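Local coordinates for SusD superfamily protein (Bacteroides thetaiotaomicron VPI-5482, PDB 3HDX) that probably binds polysaccharide at the outer membrane as a SusD-family lipoprotein serving carbohydrate uptake, at residues Gln6-Leu11 against Ala85-Glu90; Ala17-Tyr22 against Leu180-Tyr185; Ile111-Ala116 against Gly191-Lys196; Ser249-Ser252 against Ser256-Leu259. All blocks are in the same frame, centred on the assembly; numbering follows the deposited sequence. Where two conformers were deposited one is given.

How the contacts relate
Contacts 1, 2 and 3 form a continuous patch in the amino-terminal helical part of the chain, whereas contact 4 lies in a loop about fifty residues further on. Contacts 3 and 4 are buried; contacts 1 and 2 are partly buried and lie further from the centre of the chain. Helices 11-30, 76-91 and 104-129 pack together, and each receives a loop: contact 1 through aromatic rings, contact 2 through leucine and tyrosines, contact 3 through a phenylalanine and a polar glutamine that also bonds to contact 2. In contact 4 a charged side chain holds backbone carbonyls, including one from 191-196, tying it to contact 3.

Contact 1: Gln6-Leu11 against Ala85-Glu90. With EDO (1,2-ethanediol), chain F.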
loop_
_atom_site.group_PDB
_atom_site.type_symbol
_atom_site.label_atom_id
_atom_site.label_comp_id
_atom_site.label_asym_id
_atom_site.label_seq_id
_atom_site.Cartn_x
_atom_site.Cartn_y
_atom_site.Cartn_z
ATOM N N GLN A 6 4.329 -7.056 28.779
ATOM C CA GLN A 6 3.963 -8.208 27.941
ATOM C C GLN A 6 4.577 -9.487 28.491
ATOM O O GLN A 6 5.788 -9.562 28.664
ATOM C CB GLN A 6 4.478 -8.017 26.513
ATOM C CG GLN A 6 4.226 -9.199 25.540
ATOM C CD GLN A 6 2.779 -9.345 25.115
ATOM O OE1 GLN A 6 2.213 -8.404 24.583
ATOM N NE2 GLN A 6 2.182 -10.533 25.315
ATOM N N GLN A 7 3.745 -10.510 28.672
ATOM C CA GLN A 7 4.198 -11.840 29.062
ATOM C C GLN A 7 3.896 -12.821 27.952
ATOM O O GLN A 7 3.279 -12.454 26.956
ATOM C CB GLN A 7 3.645 -12.261 30.414
ATOM C CG GLN A 7 3.983 -11.211 31.530
ATOM C CD GLN A 7 5.501 -10.938 31.727
ATOM O OE1 GLN A 7 6.346 -11.695 31.238
ATOM N NE2 GLN A 7 5.841 -9.869 32.461
ATOM N N TRP A 8 4.404 -14.042 28.101
ATOM C CA TRP A 8 4.346 -15.074 27.041
ATOM C C TRP A 8 3.990 -16.444 27.624
ATOM O O TRP A 8 4.446 -17.462 27.160
ATOM C CB TRP A 8 5.711 -15.137 26.319
ATOM C CG TRP A 8 6.155 -13.776 25.772
ATOM C CD1 TRP A 8 6.879 -12.824 26.418
ATOM C CD2 TRP A 8 5.783 -13.207 24.514
ATOM N NE1 TRP A 8 7.020 -11.717 25.640
ATOM C CE2 TRP A 8 6.355 -11.924 24.457
ATOM C CE3 TRP A 8 5.037 -13.665 23.430
ATOM C CZ2 TRP A 8 6.210 -11.093 23.346
ATOM C CZ3 TRP A 8 4.890 -12.854 22.340
ATOM C CH2 TRP A 8 5.481 -11.570 22.304
ATOM N N LYS A 9 3.154 -16.419 28.655
ATOM C CA LYS A 9 2.783 -17.612 29.410
ATOM C C LYS A 9 1.643 -18.379 28.754
ATOM O O LYS A 9 1.584 -19.615 28.833
ATOM C CB LYS A 9 2.379 -17.170 30.833
ATOM C CG LYS A 9 2.024 -18.301 31.823
ATOM C CD LYS A 9 1.498 -17.747 33.141
ATOM C CE LYS A 9 1.134 -18.885 34.143
ATOM N NZ LYS A 9 2.342 -19.559 34.826
ATOM N N THR A 10 0.704 -17.650 28.134
ATOM C CA THR A 10 -0.481 -18.254 27.574
ATOM C C THR A 10 -0.753 -17.899 26.120
ATOM O O THR A 10 -0.202 -16.940 25.574
ATOM C CB THR A 10 -1.741 -17.772 28.336
ATOM O OG1 THR A 10 -1.988 -16.376 28.082
ATOM C CG2 THR A 10 -1.642 -18.036 29.887
ATOM N N LEU A 11 -1.680 -18.663 25.561
ATOM C CA LEU A 11 -2.149 -18.427 24.215
ATOM C C LEU A 11 -2.736 -17.010 24.088
ATOM O O LEU A 11 -2.570 -16.368 23.036
ATOM C CB LEU A 11 -3.156 -19.523 23.831
ATOM C CG LEU A 11 -3.938 -19.380 22.538
ATOM C CD1 LEU A 11 -4.348 -20.739 22.003
ATOM C CD2 LEU A 11 -5.111 -18.465 22.779
ATOM N N ALA A 85 7.910 -7.159 16.213
ATOM C CA ALA A 85 8.037 -8.444 15.491
ATOM C C ALA A 85 9.262 -9.233 15.974
ATOM O O ALA A 85 9.139 -10.421 16.248
ATOM C CB ALA A 85 8.105 -8.196 13.960
ATOM N N SER A 86 10.400 -8.567 16.125
ATOM C CA SER A 86 11.600 -9.238 16.585
ATOM C C SER A 86 11.413 -9.846 17.990
ATOM O O SER A 86 11.818 -10.995 18.235
ATOM C CB SER A 86 12.771 -8.272 16.621
ATOM O OG SER A 86 13.045 -7.800 15.309
ATOM N N VAL A 87 10.784 -9.078 18.886
ATOM C CA VAL A 87 10.501 -9.575 20.256
ATOM C C VAL A 87 9.571 -10.790 20.195
ATOM O O VAL A 87 9.809 -11.817 20.875
ATOM C CB VAL A 87 9.922 -8.460 21.183
ATOM C CG1 VAL A 87 9.471 -9.068 22.532
ATOM C CG2 VAL A 87 10.963 -7.385 21.429
ATOM N N PHE A 88 8.517 -10.703 19.371
ATOM C CA PHE A 88 7.579 -11.804 19.240
ATOM C C PHE A 88 8.323 -13.080 18.797
ATOM O O PHE A 88 8.137 -14.155 19.375
ATOM C CB PHE A 88 6.450 -11.452 18.250
ATOM C CG PHE A 88 5.354 -12.481 18.193
ATOM C CD1 PHE A 88 5.524 -13.693 17.536
ATOM C CD2 PHE A 88 4.137 -12.247 18.843
ATOM C CE1 PHE A 88 4.524 -14.635 17.549
ATOM C CE2 PHE A 88 3.154 -13.171 18.832
ATOM C CZ PHE A 88 3.346 -14.371 18.215
HETATM N N MSE A 89 9.196 -12.964 17.798
HETATM C CA MSE A 89 9.916 -14.143 17.303
HETATM C C MSE A 89 10.870 -14.725 18.339
HETATM O O MSE A 89 11.102 -15.937 18.327
HETATM C CB MSE A 89 10.669 -13.806 16.027
HETATM C CG MSE A 89 9.710 -13.386 14.901
HETATM SE SE MSE A 89 10.558 -12.627 13.368
HETATM C CE MSE A 89 11.341 -14.163 12.662
ATOM N N GLU A 90 11.418 -13.867 19.213
ATOM C CA GLU A 90 12.322 -14.314 20.265
ATOM C C GLU A 90 11.594 -14.999 21.413
ATOM O O GLU A 90 12.123 -15.991 21.979
ATOM C CB GLU A 90 13.131 -13.114 20.818
ATOM C CG GLU A 90 14.107 -12.547 19.800
ATOM C CD GLU A 90 14.598 -11.131 20.089
ATOM O OE1 GLU A 90 14.321 -10.600 21.215
ATOM O OE2 GLU A 90 15.317 -10.583 19.183
HETATM C C1 EDO F . 8.178 -16.097 29.844
HETATM O O1 EDO F . 8.383 -15.188 28.745
HETATM C C2 EDO F . 6.668 -16.224 30.070
HETATM O O2 EDO F . 6.012 -14.946 30.360
#
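Trp8 and Phe88 form an offset edge-to-face, or T-shaped, pair that packs the residues leading into helix 11-30 onto helix 76-91, in the helical, TPR-related part of the SusD fold. The six-membered ring of the indole turns its edge toward the face of the phenyl ring, the planes standing at 83° with centroids 5.5 Å apart. Closest are Trp8 CZ3 and Phe88 CD2, at 3.6 Å, which places the contact at the rim of the phenyl group and not over its middle. Beside it, Trp8 CH2 comes within 3.7 Å of Phe88 CA, so the indole rests on the helix backbone as well. Val87 meets the adjoining part of the same ring, its side chain crossing the indole at about a right angle. The branch that touches is CG1, set opposite the backbone N (chi1 173°), and it lies 3.9 Å from Trp8 CZ2. One face of the indole is covered near its rim by Gln6 CG, 3.3 Å above the ring plane. The amide of Gln6 is fixed in turn by a bond from NE2 to Gln7 O of 2.8 Å, lying in the carbonyl plane. Ala17 of helix 11-30 touches both aromatic residues. With an alanine here instead of Trp8, the face of Phe88 would probably lose its aromatic partner and a gap would open between Val87 and Gln6. The backbone N of Trp8 donates to O2 of an ethanediol, probably from the crystallisation liquor, at 2.9 Å.

Contact 2: Ala17-Tyr22 against Leu180-Tyr185; sequences ALMGVY and LYYGSY. With EDO (1,2-ethanediol), chain L; EDO (1,2-ethanediol), chain B.
A type I' beta turn from Tyr181 to Ser184 directs two tyrosines at Leu18 of helix 11-30, the backbones remaining 10.7 Å apart between Leu18 CA and Tyr182 CA. The turn is closed in both directions, and Tyr181 N donates to Ser184 O at 2.8 Å. Leu18 carries most of the contact on the helix side. Its CG lies opposite the backbone N (chi1 174°), and the turn at chi2 (61°) brings the CD2 methyl to both rings. Tyr181 approaches from the opposite direction, its OH only 3.2 Å from Leu18 CD2. Tyr182 slants across the leucine, with CE2 at 3.9 Å from the same methyl. The selenomethionine at Met19 adds a looser touch, its CE lying 4.3 Å from Tyr182 CD2. The two rings also lean on each other: Tyr182 CD2 stands 3.4 Å above the plane of the Tyr181 ring, near its rim. Both phenol hydroxyls are bonded to Asp110, one to each carboxylate oxygen, which helps to fix the rings. Leu18 further packs on Phe88 of helix 76-91 and Val114 of helix 104-129, so the turn closes over the junction of three helices.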
loop_
_atom_site.group_PDB
_atom_site.type_symbol
_atom_site.label_atom_id
_atom_site.label_comp_id
_atom_site.label_asym_id
_atom_site.label_seq_id
_atom_site.Cartn_x
_atom_site.Cartn_y
_atom_site.Cartn_z
ATOM N N ALA A 17 -0.125 -10.103 21.608
ATOM C CA ALA A 17 1.119 -9.596 21.023
ATOM C C ALA A 17 1.049 -9.609 19.493
ATOM O O ALA A 17 1.495 -8.662 18.837
ATOM C CB ALA A 17 2.349 -10.389 21.528
ATOM N N LEU A 18 0.504 -10.681 18.921
ATOM C CA LEU A 18 0.380 -10.785 17.452
ATOM C C LEU A 18 -0.511 -9.636 16.957
ATOM O O LEU A 18 -0.160 -8.899 16.014
ATOM C CB LEU A 18 -0.237 -12.142 17.032
ATOM C CG LEU A 18 -0.530 -12.298 15.542
ATOM C CD1 LEU A 18 0.765 -12.169 14.717
ATOM C CD2 LEU A 18 -1.306 -13.633 15.272
HETATM N N MSE A 19 -1.682 -9.476 17.597
HETATM C CA MSE A 19 -2.610 -8.394 17.194
HETATM C C MSE A 19 -1.928 -7.021 17.367
HETATM O O MSE A 19 -2.162 -6.100 16.563
HETATM C CB MSE A 19 -3.957 -8.501 17.920
HETATM C CG MSE A 19 -4.701 -9.836 17.631
HETATM SE SE MSE A 19 -4.846 -10.359 15.757
HETATM C CE MSE A 19 -5.127 -12.245 15.986
ATOM N N GLY A 20 -1.032 -6.904 18.355
ATOM C CA GLY A 20 -0.268 -5.695 18.543
ATOM C C GLY A 20 0.675 -5.375 17.395
ATOM O O GLY A 20 0.833 -4.208 17.051
ATOM N N VAL A 21 1.318 -6.403 16.807
ATOM C CA VAL A 21 2.207 -6.171 15.649
ATOM C C VAL A 21 1.366 -5.649 14.453
ATOM O O VAL A 21 1.774 -4.693 13.769
ATOM C CB VAL A 21 3.039 -7.405 15.272
ATOM C CG1 VAL A 21 3.984 -7.070 14.114
ATOM C CG2 VAL A 21 3.845 -7.913 16.504
ATOM N N TYR A 22 0.182 -6.239 14.234
ATOM C CA TYR A 22 -0.750 -5.730 13.222
ATOM C C TYR A 22 -1.123 -4.281 13.499
ATOM O O TYR A 22 -1.156 -3.460 12.591
ATOM C CB TYR A 22 -2.024 -6.570 13.121
ATOM C CG TYR A 22 -1.886 -7.858 12.301
ATOM C CD1 TYR A 22 -1.964 -7.818 10.903
ATOM C CD2 TYR A 22 -1.685 -9.084 12.894
ATOM C CE1 TYR A 22 -1.817 -8.970 10.120
ATOM C CE2 TYR A 22 -1.546 -10.243 12.141
ATOM C CZ TYR A 22 -1.646 -10.189 10.745
ATOM O OH TYR A 22 -1.522 -11.333 10.012
ATOM N N LEU A 180 -10.085 -24.234 15.166
ATOM C CA LEU A 180 -10.155 -22.778 15.033
ATOM C C LEU A 180 -8.795 -22.122 15.197
ATOM O O LEU A 180 -7.905 -22.655 15.857
ATOM C CB LEU A 180 -11.164 -22.176 16.024
ATOM C CG LEU A 180 -12.644 -22.632 15.899
ATOM C CD1 LEU A 180 -13.484 -22.093 17.052
ATOM C CD2 LEU A 180 -13.260 -22.242 14.543
ATOM N N TYR A 181 -8.623 -20.977 14.532
ATOM C CA TYR A 181 -7.405 -20.169 14.676
ATOM C C TYR A 181 -7.807 -18.964 15.504
ATOM O O TYR A 181 -8.576 -18.127 15.060
ATOM C CB TYR A 181 -6.819 -19.776 13.326
ATOM C CG TYR A 181 -5.587 -18.928 13.473
ATOM C CD1 TYR A 181 -4.363 -19.479 13.882
ATOM C CD2 TYR A 181 -5.642 -17.537 13.253
ATOM C CE1 TYR A 181 -3.209 -18.658 14.031
ATOM C CE2 TYR A 181 -4.517 -16.723 13.423
ATOM C CZ TYR A 181 -3.316 -17.270 13.804
ATOM O OH TYR A 181 -2.244 -16.432 13.986
ATOM N N TYR A 182 -7.313 -18.902 16.750
ATOM C CA TYR A 182 -7.691 -17.856 17.664
ATOM C C TYR A 182 -9.208 -17.563 17.656
ATOM O O TYR A 182 -9.649 -16.398 17.580
ATOM C CB TYR A 182 -6.852 -16.610 17.403
ATOM C CG TYR A 182 -5.403 -16.723 17.838
ATOM C CD1 TYR A 182 -5.048 -17.132 19.133
ATOM C CD2 TYR A 182 -4.367 -16.322 16.989
ATOM C CE1 TYR A 182 -3.716 -17.179 19.536
ATOM C CE2 TYR A 182 -3.023 -16.355 17.393
ATOM C CZ TYR A 182 -2.705 -16.787 18.689
ATOM O OH TYR A 182 -1.416 -16.840 19.124
ATOM N N GLY A 183 -9.983 -18.662 17.732
ATOM C CA GLY A 183 -11.444 -18.580 17.841
ATOM C C GLY A 183 -12.300 -18.439 16.605
ATOM O O GLY A 183 -13.503 -18.452 16.718
ATOM N N SER A 184 -11.677 -18.264 15.440
ATOM C CA SER A 184 -12.375 -18.070 14.177
ATOM C C SER A 184 -11.713 -18.885 13.062
ATOM O O SER A 184 -10.662 -19.486 13.256
ATOM C CB SER A 184 -12.405 -16.577 13.829
ATOM O OG SER A 184 -13.180 -15.815 14.753
ATOM N N TYR A 185 -12.366 -18.957 11.902
ATOM C CA TYR A 185 -11.775 -19.677 10.786
ATOM C C TYR A 185 -12.237 -19.175 9.433
ATOM O O TYR A 185 -13.261 -18.516 9.327
ATOM C CB TYR A 185 -12.052 -21.176 10.868
ATOM C CG TYR A 185 -13.421 -21.604 10.446
ATOM C CD1 TYR A 185 -14.519 -21.417 11.286
ATOM C CD2 TYR A 185 -13.626 -22.235 9.200
ATOM C CE1 TYR A 185 -15.806 -21.857 10.906
ATOM C CE2 TYR A 185 -14.905 -22.663 8.810
ATOM C CZ TYR A 185 -15.988 -22.466 9.678
ATOM O OH TYR A 185 -17.267 -22.872 9.314
HETATM C C1 EDO L . -16.617 -18.597 16.017
HETATM O O1 EDO L . -15.902 -17.405 15.634
HETATM C C2 EDO L . -17.273 -19.243 14.811
HETATM O O2 EDO L . -16.264 -19.851 13.997
HETATM C C1 EDO B . -11.958 -11.555 14.393
HETATM O O1 EDO B . -12.491 -10.682 13.389
HETATM C C2 EDO B . -11.959 -12.958 13.809
HETATM O O2 EDO B . -13.292 -13.404 13.544
#

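Contact 3: Ile111-Ala116 against Gly191-Lys196; sequences IAQVRA and GKLFNK. With EDO (1,2-ethanediol), chain B.
Phe194 sets its ring opposite the backbone N (chi1 -158°) and so reaches Ala116, while Gln113 has CG beside its own backbone N (chi1 -70°) and extends beyond it toward Leu193. The contact lays the loop before helix 196-209 along helix 104-129, within the helical repeat-like part of the SusD fold. The two backbones come close here, Gln113 CA and Phe194 CA being 6.1 Å apart. Ala116 CB meets the CD1-CE1-CZ side of the phenyl ring; in the conformer described it is 3.5 Å from Phe194 CD1 and nearer still to CE1, but a second conformer was deposited, so the exact closeness is doubtful. One turn earlier in the helix, Gln113 CG passes Phe194 O at 4.0 Å, a van der Waals contact. The amide of Gln113 is buried, and its polar atoms are satisfied from outside the two segments. Tyr22 OH donates to Gln113 OE1 and accepts from Phe194 N, bridging helix and loop, while Gln113 NE2 bonds to Tyr181 OH and Tyr109 O. This network fixes the rotation of the amide. Just beyond Phe194, Asn195 is the N-cap of helix 196-209, its CB directed away from 111-116 and its side chain capping a backbone N of the helix that follows. On the other side of Phe194, the oxygen of the amide lies against the leucine side chain, with Gln113 OE1 at 3.6 Å from Leu193 CD2 and 3.8 Å from Leu193 CB.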
loop_
_atom_site.group_PDB
_atom_site.type_symbol
_atom_site.label_atom_id
_atom_site.label_comp_id
_atom_site.label_asym_id
_atom_site.label_seq_id
_atom_site.Cartn_x
_atom_site.Cartn_y
_atom_site.Cartn_z
ATOM N N ILE A 111 4.516 -16.702 13.889
ATOM C CA ILE A 111 5.880 -16.307 13.523
ATOM C C ILE A 111 5.912 -15.844 12.058
ATOM O O ILE A 111 6.518 -14.818 11.734
ATOM C CB ILE A 111 6.909 -17.477 13.717
ATOM C CG1 ILE A 111 7.087 -17.836 15.215
ATOM C CG2 ILE A 111 8.244 -17.140 13.092
ATOM C CD1 ILE A 111 7.744 -16.781 16.059
ATOM N N ALA A 112 5.270 -16.610 11.178
ATOM C CA ALA A 112 5.268 -16.265 9.754
ATOM C C ALA A 112 4.609 -14.887 9.508
ATOM O O ALA A 112 5.102 -14.096 8.696
ATOM C CB ALA A 112 4.623 -17.376 8.933
ATOM N N GLN A 113 3.521 -14.603 10.224
ATOM C CA GLN A 113 2.843 -13.314 10.117
ATOM C C GLN A 113 3.729 -12.179 10.562
ATOM O O GLN A 113 3.844 -11.183 9.832
ATOM C CB GLN A 113 1.530 -13.307 10.867
ATOM C CG GLN A 113 0.444 -14.174 10.226
ATOM C CD GLN A 113 -0.722 -14.382 11.147
ATOM O OE1 GLN A 113 -1.623 -13.537 11.248
ATOM N NE2 GLN A 113 -0.729 -15.547 11.818
ATOM N N VAL A 114 4.325 -12.297 11.769
ATOM C CA VAL A 114 5.153 -11.183 12.271
ATOM C C VAL A 114 6.401 -11.012 11.388
ATOM O O VAL A 114 6.836 -9.889 11.136
ATOM C CB VAL A 114 5.492 -11.259 13.777
ATOM C CG1 VAL A 114 4.186 -11.303 14.576
ATOM C CG2 VAL A 114 6.397 -12.406 14.088
ATOM N N ARG A 115 6.962 -12.116 10.909
ATOM C CA ARG A 115 8.117 -12.064 10.017
ATOM C C ARG A 115 7.731 -11.284 8.744
ATOM O O ARG A 115 8.521 -10.446 8.265
ATOM C CB ARG A 115 8.588 -13.482 9.642
ATOM C CG ARG A 115 9.822 -13.524 8.825
ATOM C CD ARG A 115 10.197 -14.895 8.386
ATOM N NE ARG A 115 10.574 -15.817 9.424
ATOM C CZ ARG A 115 11.781 -15.997 9.936
ATOM N NH1 ARG A 115 12.769 -15.157 9.693
ATOM N NH2 ARG A 115 11.972 -16.995 10.813
ATOM N N ALA A 116 6.565 -11.600 8.181
ATOM C CA ALA A 116 6.092 -10.928 6.965
ATOM C C ALA A 116 5.792 -9.440 7.219
ATOM O O ALA A 116 6.082 -8.601 6.359
ATOM C CB ALA A 116 4.852 -11.663 6.387
ATOM N N GLY A 191 -9.201 -11.048 4.523
ATOM C CA GLY A 191 -9.096 -9.581 4.576
ATOM C C GLY A 191 -8.718 -9.017 5.916
ATOM O O GLY A 191 -8.854 -7.813 6.129
ATOM N N LYS A 192 -8.261 -9.882 6.831
ATOM C CA LYS A 192 -7.894 -9.464 8.188
ATOM C C LYS A 192 -6.440 -9.849 8.489
ATOM O O LYS A 192 -5.603 -8.989 8.831
ATOM C CB LYS A 192 -8.925 -10.003 9.208
ATOM C CG LYS A 192 -10.330 -9.450 8.866
ATOM C CD LYS A 192 -11.364 -9.579 9.947
ATOM C CE LYS A 192 -12.635 -8.822 9.569
ATOM N NZ LYS A 192 -13.647 -8.916 10.683
ATOM N N LEU A 193 -6.121 -11.116 8.336
ATOM C CA LEU A 193 -4.755 -11.609 8.543
ATOM C C LEU A 193 -3.921 -11.677 7.245
ATOM O O LEU A 193 -4.469 -11.934 6.167
ATOM C CB LEU A 193 -4.802 -13.005 9.179
ATOM C CG LEU A 193 -5.522 -13.046 10.541
ATOM C CD1 LEU A 193 -5.576 -14.493 10.990
ATOM C CD2 LEU A 193 -4.890 -12.142 11.631
ATOM N N PHE A 194 -2.610 -11.452 7.389
ATOM C CA PHE A 194 -1.638 -11.549 6.324
ATOM C C PHE A 194 -1.620 -13.033 5.881
ATOM O O PHE A 194 -1.386 -13.922 6.717
ATOM C CB PHE A 194 -0.298 -11.108 6.912
ATOM C CG PHE A 194 0.693 -10.643 5.922
ATOM C CD1 PHE A 194 1.502 -11.534 5.270
ATOM C CD2 PHE A 194 0.921 -9.277 5.742
ATOM C CE1 PHE A 194 2.430 -11.109 4.370
ATOM C CE2 PHE A 194 1.894 -8.849 4.844
ATOM C CZ PHE A 194 2.653 -9.782 4.186
ATOM N N ASN A 195 -1.908 -13.301 4.611
ATOM C CA ASN A 195 -1.948 -14.668 4.108
ATOM C C ASN A 195 -0.788 -14.905 3.155
ATOM O O ASN A 195 0.039 -14.004 2.886
ATOM C CB ASN A 195 -3.339 -14.933 3.486
ATOM C CG ASN A 195 -3.619 -14.072 2.251
ATOM O OD1 ASN A 195 -2.881 -14.142 1.276
ATOM N ND2 ASN A 195 -4.703 -13.281 2.292
ATOM N N LYS A 196 -0.701 -16.117 2.624
ATOM C CA LYS A 196 0.429 -16.468 1.767
ATOM C C LYS A 196 0.539 -15.510 0.563
ATOM O O LYS A 196 1.663 -15.107 0.174
ATOM C CB LYS A 196 0.331 -17.895 1.272
ATOM C CG LYS A 196 1.615 -18.466 0.690
ATOM C CD LYS A 196 1.417 -19.798 -0.047
ATOM C CE LYS A 196 0.953 -20.980 0.784
ATOM N NZ LYS A 196 1.980 -21.320 1.841
HETATM C C1 EDO B . -11.958 -11.555 14.393
HETATM O O1 EDO B . -12.491 -10.682 13.389
HETATM C C2 EDO B . -11.959 -12.958 13.809
HETATM O O2 EDO B . -13.292 -13.404 13.544
#

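Contact 4: Ser249-Ser252 against Ser256-Leu259; sequences SNAS and SRIL. With EDO (1,2-ethanediol), chain I.
The loop running from helix 237-241 to strand 259-261 is folded back on itself by Arg257, whose guanidinium group reaches the backbone of Ser249. Its NH2 donates to Ser249 O at 2.8 Å, along a nearly straight N-H...O line of 167°. The oxygen sits at the edge of the guanidinium, close to its plane, whereas the donor approaches the carbonyl from one side, at a C=O...N angle of 123° and somewhat tilted out of the carbonyl plane. A bend at chi3 (-65°) turns the end of the arginine to this position. Ala251 touches more loosely, its CB lying 4.4 Å from Arg257 NH1. Two residues on, at Leu259, a strand begins that forms a two-stranded antiparallel sheet with 358-361, and Ile258 and Leu259 both face Thr361 in a classic beta bulge. The same guanidinium holds further backbone oxygens: NH2 also bonds to Gly191 O, and NH1 to Leu246 O. The buried charge is thus met by several carbonyl dipoles, which probably offset part of the cost of burying it. A leucine in place of Arg257 is likely to leave the carbonyls of Ser249, Gly191 and Leu246 without this shared donor and the loop freer to move. At its backbone, Arg257 O accepts from O2 of an ethanediol at 2.8 Å, and the other oxygen of that molecule, O1, lies 3.3 Å from Leu259 CA.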
loop_
_atom_site.group_PDB
_atom_site.type_symbol
_atom_site.label_atom_id
_atom_site.label_comp_id
_atom_site.label_asym_id
_atom_site.label_seq_id
_atom_site.Cartn_x
_atom_site.Cartn_y
_atom_site.Cartn_z
ATOM N N SER A 249 -14.332 -2.785 6.648
ATOM C CA SER A 249 -13.687 -3.935 7.305
ATOM C C SER A 249 -14.424 -5.251 7.124
ATOM O O SER A 249 -13.822 -6.266 6.750
ATOM C CB SER A 249 -13.484 -3.665 8.805
ATOM O OG SER A 249 -14.713 -3.302 9.414
ATOM N N ASN A 250 -15.750 -5.236 7.379
ATOM C CA ASN A 250 -16.557 -6.453 7.324
ATOM C C ASN A 250 -17.306 -6.688 5.996
ATOM O O ASN A 250 -18.315 -7.382 5.962
ATOM C CB ASN A 250 -17.487 -6.468 8.554
ATOM C CG ASN A 250 -16.713 -6.601 9.882
ATOM O OD1 ASN A 250 -15.597 -7.141 9.926
ATOM N ND2 ASN A 250 -17.320 -6.145 10.962
ATOM N N ALA A 251 -16.782 -6.135 4.891
ATOM C CA ALA A 251 -17.392 -6.273 3.563
ATOM C C ALA A 251 -17.531 -7.714 3.146
ATOM O O ALA A 251 -16.674 -8.544 3.455
ATOM C CB ALA A 251 -16.528 -5.580 2.500
ATOM N N SER A 252 -18.598 -8.011 2.415
ATOM C CA SER A 252 -18.738 -9.323 1.786
ATOM C C SER A 252 -17.537 -9.618 0.872
ATOM O O SER A 252 -17.140 -10.756 0.782
ATOM C CB SER A 252 -20.039 -9.457 0.956
ATOM O OG SER A 252 -20.143 -8.425 0.001
ATOM N N SER A 256 -10.997 -9.827 -1.020
ATOM C CA SER A 256 -10.360 -9.154 -2.129
ATOM C C SER A 256 -9.300 -8.135 -1.715
ATOM O O SER A 256 -8.536 -7.654 -2.578
ATOM C CB SER A 256 -11.410 -8.565 -3.066
ATOM O OG SER A 256 -12.207 -9.609 -3.651
ATOM N N ARG A 257 -9.228 -7.833 -0.416
ATOM C CA ARG A 257 -8.089 -7.038 0.130
ATOM C C ARG A 257 -6.948 -8.045 0.309
ATOM O O ARG A 257 -6.879 -8.741 1.329
ATOM C CB ARG A 257 -8.442 -6.338 1.416
ATOM C CG ARG A 257 -9.569 -5.361 1.325
ATOM C CD ARG A 257 -9.654 -4.509 2.571
ATOM N NE ARG A 257 -9.994 -5.292 3.760
ATOM C CZ ARG A 257 -11.214 -5.483 4.287
ATOM N NH1 ARG A 257 -12.329 -5.005 3.719
ATOM N NH2 ARG A 257 -11.334 -6.199 5.403
ATOM N N ILE A 258 -6.113 -8.193 -0.716
ATOM C CA ILE A 258 -5.006 -9.165 -0.684
ATOM C C ILE A 258 -4.039 -8.834 0.463
ATOM O O ILE A 258 -3.563 -9.751 1.136
ATOM C CB ILE A 258 -4.300 -9.260 -2.043
ATOM C CG1 ILE A 258 -5.264 -9.817 -3.084
ATOM C CG2 ILE A 258 -2.996 -10.148 -1.958
ATOM C CD1 ILE A 258 -4.704 -9.810 -4.494
ATOM N N LEU A 259 -3.782 -7.539 0.651
ATOM C CA LEU A 259 -3.008 -7.031 1.793
ATOM C C LEU A 259 -3.606 -5.699 2.205
ATOM O O LEU A 259 -3.698 -4.760 1.381
ATOM C CB LEU A 259 -1.513 -6.895 1.443
ATOM C CG LEU A 259 -0.513 -6.751 2.606
ATOM C CD1 LEU A 259 0.902 -6.994 2.053
ATOM C CD2 LEU A 259 -0.558 -5.441 3.323
HETATM C C1 EDO I . -4.423 -8.685 5.421
HETATM O O1 EDO I . -3.324 -8.033 4.884
HETATM C C2 EDO I . -5.361 -9.137 4.360
HETATM O O2 EDO I . -6.086 -8.003 3.873
#